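Local coordinates for protein cytochrome B5-HOST origin (Ostreococcus tauri virus 2, PDB 4B8N) that probably carries single electrons on a bound haem, as a virus-encoded member of the cytochrome b5 family, at residues 21-35 / 52-64. Numbering follows the deposited sequence.
With HEM (protoporphyrin IX containing Fe), chain E; SO4 (sulfate ion), chain F.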
loop_
_atom_site.group_PDB
_atom_site.type_symbol
_atom_site.label_atom_id
_atom_site.label_comp_id
_atom_site.label_asym_id
_atom_site.label_seq_id
_atom_site.Cartn_x
_atom_site.Cartn_y
_atom_site.Cartn_z
ATOM N N ILE A 21 -6.805 -5.618 7.027
ATOM C CA ILE A 21 -6.120 -4.551 6.272
ATOM C C ILE A 21 -6.630 -3.165 6.693
ATOM O O ILE A 21 -5.849 -2.238 6.927
ATOM C CB ILE A 21 -6.248 -4.753 4.740
ATOM C CG1 ILE A 21 -5.513 -6.024 4.304
ATOM C CG2 ILE A 21 -5.693 -3.543 3.972
ATOM C CD1 ILE A 21 -5.929 -6.554 2.942
ATOM N N ALA A 22 -7.942 -3.046 6.810
ATOM C CA ALA A 22 -8.592 -1.803 7.231
ATOM C C ALA A 22 -8.049 -1.221 8.546
ATOM O O ALA A 22 -8.144 -0.011 8.767
ATOM C CB ALA A 22 -10.096 -2.011 7.330
ATOM N N LYS A 23 -7.481 -2.074 9.402
ATOM C CA LYS A 23 -6.935 -1.631 10.683
ATOM C C LYS A 23 -5.608 -0.877 10.543
ATOM O O LYS A 23 -5.202 -0.173 11.472
ATOM C CB LYS A 23 -6.785 -2.807 11.659
ATOM C CG LYS A 23 -8.120 -3.388 12.123
ATOM C CD LYS A 23 -7.934 -4.621 12.993
ATOM C CE LYS A 23 -9.266 -5.324 13.187
ATOM N NZ LYS A 23 -9.102 -6.554 14.003
ATOM N N HIS A 24 -4.944 -1.032 9.393
ATOM C CA HIS A 24 -3.650 -0.382 9.137
ATOM C C HIS A 24 -3.867 0.848 8.313
ATOM O O HIS A 24 -3.509 0.914 7.129
ATOM C CB HIS A 24 -2.670 -1.358 8.487
ATOM C CG HIS A 24 -2.483 -2.619 9.277
ATOM N ND1 HIS A 24 -1.490 -2.764 10.184
ATOM C CD2 HIS A 24 -3.249 -3.782 9.341
ATOM C CE1 HIS A 24 -1.588 -3.974 10.765
ATOM N NE2 HIS A 24 -2.671 -4.595 10.255
ATOM N N ASN A 25 -4.450 1.849 8.969
ATOM C CA ASN A 25 -5.049 2.998 8.293
ATOM C C ASN A 25 -4.538 4.347 8.807
ATOM O O ASN A 25 -5.237 5.364 8.727
ATOM C CB ASN A 25 -6.589 2.920 8.405
ATOM C CG ASN A 25 -7.108 3.197 9.823
ATOM O OD1 ASN A 25 -6.398 3.039 10.826
ATOM N ND2 ASN A 25 -8.363 3.621 9.905
ATOM N N THR A 26 -3.321 4.364 9.343
ATOM C CA THR A 26 -2.723 5.625 9.812
ATOM C C THR A 26 -1.350 5.843 9.194
ATOM O O THR A 26 -0.755 4.901 8.669
ATOM C CB THR A 26 -2.573 5.652 11.346
ATOM O OG1 THR A 26 -1.716 4.578 11.771
ATOM C CG2 THR A 26 -3.920 5.526 12.011
ATOM N N GLU A 27 -0.850 7.078 9.266
ATOM C CA GLU A 27 0.544 7.376 8.903
ATOM C C GLU A 27 1.522 6.439 9.631
ATOM O O GLU A 27 2.519 5.997 9.058
ATOM C CB GLU A 27 0.877 8.837 9.218
ATOM C CG GLU A 27 2.350 9.194 9.022
ATOM C CD GLU A 27 2.628 10.678 9.189
ATOM O OE1 GLU A 27 1.720 11.413 9.610
ATOM O OE2 GLU A 27 3.761 11.114 8.907
ATOM N N GLU A 28 1.217 6.131 10.895
ATOM C CA GLU A 28 2.091 5.298 11.739
ATOM C C GLU A 28 2.040 3.802 11.389
ATOM O O GLU A 28 2.909 3.006 11.801
ATOM C CB GLU A 28 1.756 5.525 13.226
ATOM C CG GLU A 28 1.998 6.960 13.714
ATOM C CD GLU A 28 0.836 7.935 13.471
ATOM O OE1 GLU A 28 -0.167 7.579 12.811
ATOM O OE2 GLU A 28 0.923 9.086 13.951
ATOM N N ASP A 29 1.028 3.413 10.620
ATOM C CA ASP A 29 0.784 1.999 10.344
ATOM C C ASP A 29 -0.084 1.911 9.089
ATOM O O ASP A 29 -1.315 1.849 9.167
ATOM C CB ASP A 29 0.090 1.372 11.565
ATOM C CG ASP A 29 -0.160 -0.119 11.411
ATOM O OD1 ASP A 29 0.375 -0.766 10.478
ATOM O OD2 ASP A 29 -0.922 -0.645 12.238
ATOM N N CYS A 30 0.572 1.923 7.930
ATOM C CA CYS A 30 -0.087 2.224 6.658
ATOM C C CYS A 30 0.035 1.093 5.633
ATOM O O CYS A 30 1.095 0.906 5.024
ATOM C CB CYS A 30 0.491 3.525 6.085
ATOM S SG CYS A 30 -0.253 4.057 4.528
ATOM N N TRP A 31 -1.045 0.332 5.454
ATOM C CA TRP A 31 -1.067 -0.702 4.419
ATOM C C TRP A 31 -1.932 -0.239 3.313
ATOM O O TRP A 31 -2.944 0.411 3.556
ATOM C CB TRP A 31 -1.665 -1.995 4.928
ATOM C CG TRP A 31 -0.867 -2.771 5.937
ATOM C CD1 TRP A 31 0.301 -2.394 6.597
ATOM C CD2 TRP A 31 -1.202 -4.097 6.475
ATOM N NE1 TRP A 31 0.711 -3.386 7.461
ATOM C CE2 TRP A 31 -0.151 -4.429 7.439
ATOM C CE3 TRP A 31 -2.227 -5.014 6.251
ATOM C CZ2 TRP A 31 -0.143 -5.630 8.134
ATOM C CZ3 TRP A 31 -2.211 -6.218 6.969
ATOM C CH2 TRP A 31 -1.191 -6.517 7.881
ATOM N N VAL A 32 -1.570 -0.588 2.088
ATOM C CA VAL A 32 -2.345 -0.201 0.906
ATOM C C VAL A 32 -2.436 -1.409 -0.033
ATOM O O VAL A 32 -1.445 -2.124 -0.204
ATOM C CB VAL A 32 -1.705 1.010 0.172
ATOM C CG1 VAL A 32 -2.463 1.353 -1.097
ATOM C CG2 VAL A 32 -1.652 2.234 1.079
ATOM N N ILE A 33 -3.620 -1.633 -0.614
ATOM C CA ILE A 33 -3.832 -2.717 -1.587
ATOM C C ILE A 33 -3.679 -2.149 -2.993
ATOM O O ILE A 33 -4.321 -1.156 -3.337
ATOM C CB ILE A 33 -5.243 -3.373 -1.492
ATOM C CG1 ILE A 33 -5.554 -3.886 -0.074
ATOM C CG2 ILE A 33 -5.367 -4.516 -2.517
ATOM C CD1 ILE A 33 -7.047 -4.124 0.184
ATOM N N ILE A 34 -2.828 -2.783 -3.798
ATOM C CA ILE A 34 -2.707 -2.464 -5.227
ATOM C C ILE A 34 -2.701 -3.790 -5.993
ATOM O O ILE A 34 -1.817 -4.634 -5.783
ATOM C CB ILE A 34 -1.425 -1.642 -5.536
ATOM C CG1 ILE A 34 -1.413 -0.336 -4.731
ATOM C CG2 ILE A 34 -1.289 -1.366 -7.043
ATOM C CD1 ILE A 34 -0.122 0.444 -4.817
ATOM N N LYS A 35 -3.700 -3.959 -6.860
ATOM C CA LYS A 35 -3.958 -5.201 -7.609
ATOM C C LYS A 35 -3.932 -6.428 -6.730
ATOM O O LYS A 35 -3.208 -7.381 -7.032
ATOM C CB LYS A 35 -2.969 -5.386 -8.774
ATOM C CG LYS A 35 -2.888 -4.190 -9.716
ATOM C CD LYS A 35 -2.100 -4.500 -10.974
ATOM C CE LYS A 35 -0.614 -4.668 -10.676
ATOM N NZ LYS A 35 -0.010 -3.483 -9.998
ATOM N N LYS A 52 3.554 12.245 1.513
ATOM C CA LYS A 52 3.014 11.289 2.480
ATOM C C LYS A 52 1.495 11.177 2.415
ATOM O O LYS A 52 0.929 10.082 2.423
ATOM C CB LYS A 52 3.383 11.703 3.915
ATOM C CG LYS A 52 4.863 11.760 4.235
ATOM C CD LYS A 52 5.072 12.287 5.654
ATOM C CE LYS A 52 6.546 12.265 6.041
ATOM N NZ LYS A 52 6.799 12.867 7.382
ATOM N N LYS A 53 0.836 12.324 2.365
ATOM C CA LYS A 53 -0.624 12.372 2.506
ATOM C C LYS A 53 -1.390 11.708 1.377
ATOM O O LYS A 53 -2.431 11.082 1.624
ATOM C CB LYS A 53 -1.069 13.809 2.703
ATOM C CG LYS A 53 -0.590 14.392 4.022
ATOM C CD LYS A 53 -1.214 15.761 4.218
ATOM C CE LYS A 53 -0.158 16.791 4.569
ATOM N NZ LYS A 53 0.670 17.170 3.387
ATOM N N ALA A 54 -0.869 11.823 0.150
ATOM C CA ALA A 54 -1.458 11.139 -1.005
ATOM C C ALA A 54 -1.626 9.647 -0.743
ATOM O O ALA A 54 -2.619 9.055 -1.155
ATOM C CB ALA A 54 -0.619 11.353 -2.254
ATOM N N ILE A 55 -0.634 9.033 -0.104
ATOM C CA ILE A 55 -0.750 7.610 0.252
ATOM C C ILE A 55 -1.583 7.386 1.506
ATOM O O ILE A 55 -2.428 6.473 1.529
ATOM C CB ILE A 55 0.625 6.912 0.374
ATOM C CG1 ILE A 55 1.420 7.110 -0.914
ATOM C CG2 ILE A 55 0.442 5.413 0.663
ATOM C CD1 ILE A 55 2.842 6.587 -0.877
ATOM N N ILE A 56 -1.355 8.195 2.543
ATOM C CA ILE A 56 -2.116 8.062 3.804
ATOM C C ILE A 56 -3.638 8.118 3.531
ATOM O O ILE A 56 -4.437 7.420 4.168
ATOM C CB ILE A 56 -1.718 9.146 4.839
ATOM C CG1 ILE A 56 -0.248 8.995 5.258
ATOM C CG2 ILE A 56 -2.599 9.054 6.073
ATOM C CD1 ILE A 56 0.366 10.269 5.841
ATOM N N LEU A 57 -4.022 8.942 2.563
ATOM C CA LEU A 57 -5.410 9.014 2.086
ATOM C C LEU A 57 -6.004 7.648 1.786
ATOM O O LEU A 57 -7.215 7.461 1.919
ATOM C CB LEU A 57 -5.502 9.830 0.797
ATOM C CG LEU A 57 -5.980 11.274 0.800
ATOM C CD1 LEU A 57 -6.000 11.803 -0.633
ATOM C CD2 LEU A 57 -7.360 11.371 1.432
ATOM N N PHE A 58 -5.157 6.711 1.355
ATOM C CA PHE A 58 -5.593 5.362 0.987
ATOM C C PHE A 58 -5.171 4.290 2.001
ATOM O O PHE A 58 -5.281 3.088 1.718
ATOM C CB PHE A 58 -5.123 5.014 -0.437
ATOM C CG PHE A 58 -5.793 5.840 -1.502
ATOM C CD1 PHE A 58 -5.349 7.122 -1.796
ATOM C CD2 PHE A 58 -6.898 5.345 -2.186
ATOM C CE1 PHE A 58 -5.993 7.905 -2.745
ATOM C CE2 PHE A 58 -7.545 6.115 -3.146
ATOM C CZ PHE A 58 -7.087 7.398 -3.431
ATOM N N ALA A 59 -4.706 4.713 3.178
ATOM C CA ALA A 59 -4.296 3.761 4.220
ATOM C C ALA A 59 -5.439 2.812 4.593
ATOM O O ALA A 59 -6.552 3.242 4.933
ATOM C CB ALA A 59 -3.772 4.485 5.450
ATOM N N GLY A 60 -5.159 1.520 4.499
ATOM C CA GLY A 60 -6.148 0.495 4.787
ATOM C C GLY A 60 -7.118 0.196 3.665
ATOM O O GLY A 60 -8.072 -0.558 3.866
ATOM N N LYS A 61 -6.864 0.772 2.487
ATOM C CA LYS A 61 -7.783 0.712 1.358
ATOM C C LYS A 61 -7.126 0.262 0.080
ATOM O O LYS A 61 -5.905 0.075 0.019
ATOM C CB LYS A 61 -8.432 2.083 1.135
ATOM C CG LYS A 61 -9.110 2.616 2.384
ATOM C CD LYS A 61 -10.070 3.747 2.067
ATOM C CE LYS A 61 -10.439 4.488 3.337
ATOM N NZ LYS A 61 -9.261 5.260 3.826
ATOM N N ASP A 62 -7.949 0.112 -0.954
ATOM C CA ASP A 62 -7.473 -0.230 -2.278
ATOM C C ASP A 62 -7.131 1.037 -3.076
ATOM O O ASP A 62 -7.973 1.909 -3.247
ATOM C CB ASP A 62 -8.535 -1.041 -3.006
ATOM C CG ASP A 62 -7.974 -1.785 -4.201
ATOM O OD1 ASP A 62 -7.337 -1.146 -5.057
ATOM O OD2 ASP A 62 -8.174 -3.013 -4.264
ATOM N N ALA A 63 -5.903 1.131 -3.577
ATOM C CA ALA A 63 -5.471 2.297 -4.347
ATOM C C ALA A 63 -5.183 1.983 -5.815
ATOM O O ALA A 63 -4.589 2.813 -6.519
ATOM C CB ALA A 63 -4.246 2.947 -3.694
ATOM N N THR A 64 -5.616 0.804 -6.275
ATOM C CA THR A 64 -5.248 0.301 -7.612
ATOM C C THR A 64 -5.486 1.337 -8.715
ATOM O O THR A 64 -4.574 1.648 -9.490
ATOM C CB THR A 64 -5.986 -1.020 -7.939
ATOM O OG1 THR A 64 -5.662 -1.995 -6.940
ATOM C CG2 THR A 64 -5.590 -1.569 -9.327
HETATM C CHA HEM E . 4.267 10.470 -7.792
HETATM C CHB HEM E . 6.121 6.004 -6.491
HETATM C CHC HEM E . 1.974 4.866 -4.314
HETATM C CHD HEM E . 0.208 9.290 -5.553
HETATM C C1A HEM E . 5.095 9.299 -7.642
HETATM C C2A HEM E . 6.434 9.247 -8.232
HETATM C C3A HEM E . 6.960 7.940 -7.859
HETATM C C4A HEM E . 5.934 7.316 -7.020
HETATM C CMA HEM E . 8.308 7.388 -8.203
HETATM C CAA HEM E . 7.140 10.294 -9.074
HETATM C CBA HEM E . 7.050 9.891 -10.550
HETATM C CGA HEM E . 5.617 10.076 -10.989
HETATM O O1A HEM E . 5.142 11.251 -11.114
HETATM O O2A HEM E . 4.959 9.034 -11.192
HETATM C C1B HEM E . 5.114 5.281 -5.769
HETATM C C2B HEM E . 5.369 3.906 -5.310
HETATM C C3B HEM E . 4.105 3.602 -4.669
HETATM C C4B HEM E . 3.311 4.819 -4.828
HETATM C CMB HEM E . 6.606 3.075 -5.470
HETATM C CAB HEM E . 3.730 2.356 -3.956
HETATM C CBB HEM E . 2.726 1.639 -4.374
HETATM C C1C HEM E . 1.049 5.930 -4.511
HETATM C C2C HEM E . -0.331 5.893 -3.966
HETATM C C3C HEM E . -0.812 7.205 -4.340
HETATM C C4C HEM E . 0.275 7.946 -5.032
HETATM C CMC HEM E . -1.015 4.771 -3.212
HETATM C CAC HEM E . -2.163 7.715 -4.071
HETATM C CBC HEM E . -3.007 7.646 -5.073
HETATM C C1D HEM E . 1.194 10.052 -6.249
HETATM C C2D HEM E . 0.894 11.417 -6.715
HETATM C C3D HEM E . 2.128 11.768 -7.400
HETATM C C4D HEM E . 2.966 10.566 -7.215
HETATM C CMD HEM E . -0.361 12.262 -6.552
HETATM C CAD HEM E . 2.490 13.040 -8.116
HETATM C CBD HEM E . 2.365 12.875 -9.632
HETATM C CGD HEM E . 2.937 14.069 -10.394
HETATM O O1D HEM E . 3.153 15.157 -9.804
HETATM O O2D HEM E . 3.173 13.925 -11.614
HETATM N NA HEM E . 4.705 8.044 -7.015
HETATM N NB HEM E . 3.898 5.795 -5.519
HETATM N NC HEM E . 1.371 7.102 -5.234
HETATM N ND HEM E . 2.412 9.537 -6.568
HETATM FE FE HEM E . 3.128 7.685 -5.909
HETATM S S SO4 F . 3.519 15.703 2.177
HETATM O O1 SO4 F . 3.563 16.656 3.314
HETATM O O2 SO4 F . 2.130 15.137 2.030
HETATM O O3 SO4 F . 4.537 14.659 2.444
HETATM O O4 SO4 F . 3.911 16.409 0.931
#
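Thr64 OG1 accepts a hydrogen bond from the backbone N of Lys35 at 2.8 Å and donates its own proton to Asp62 OD1, so a hydroxyl working in both directions joins the residue that follows strand 29-34 to the first residue of helix 64-70. This is the cytochrome b5 fold, where the segment after helix 52-56 runs along a sheet strand on its way past the haem. Asp62 stands just before the N-cap residue Ala63, and its OD1 also takes the N-H of Thr64, closing an Asx turn; with CG anti to the backbone N (chi1 -163°) the carboxylate lies beside Ile33, OD2 coming 3.6 Å from Ile33 CG2. Three backbone bonds hold the segments together: Gly60 N to Trp31 O, Ile33 N to Lys61 O (2.9 Å, almost straight) and Ala63 N to Ile33 O. Gly60, at positive phi in the type II turn from Phe58 to Lys61, brings its CA 3.5 Å from Ile21 O. Small Ala59 sets CB 3.7 Å from Cys30 SG and against the backbone of Asn25. The beta-branched Val32 fills the middle with both methyls: CG2 meets Ile55 CG2 at 3.8 Å, while CG1 reaches Ala63 CB at 3.5 Å. Both partners also wall the haem pocket, Ala63 CB against the haem methyl CMC and Ile55 CG1 over pyrrole carbon C2C, each at 3.7 Å.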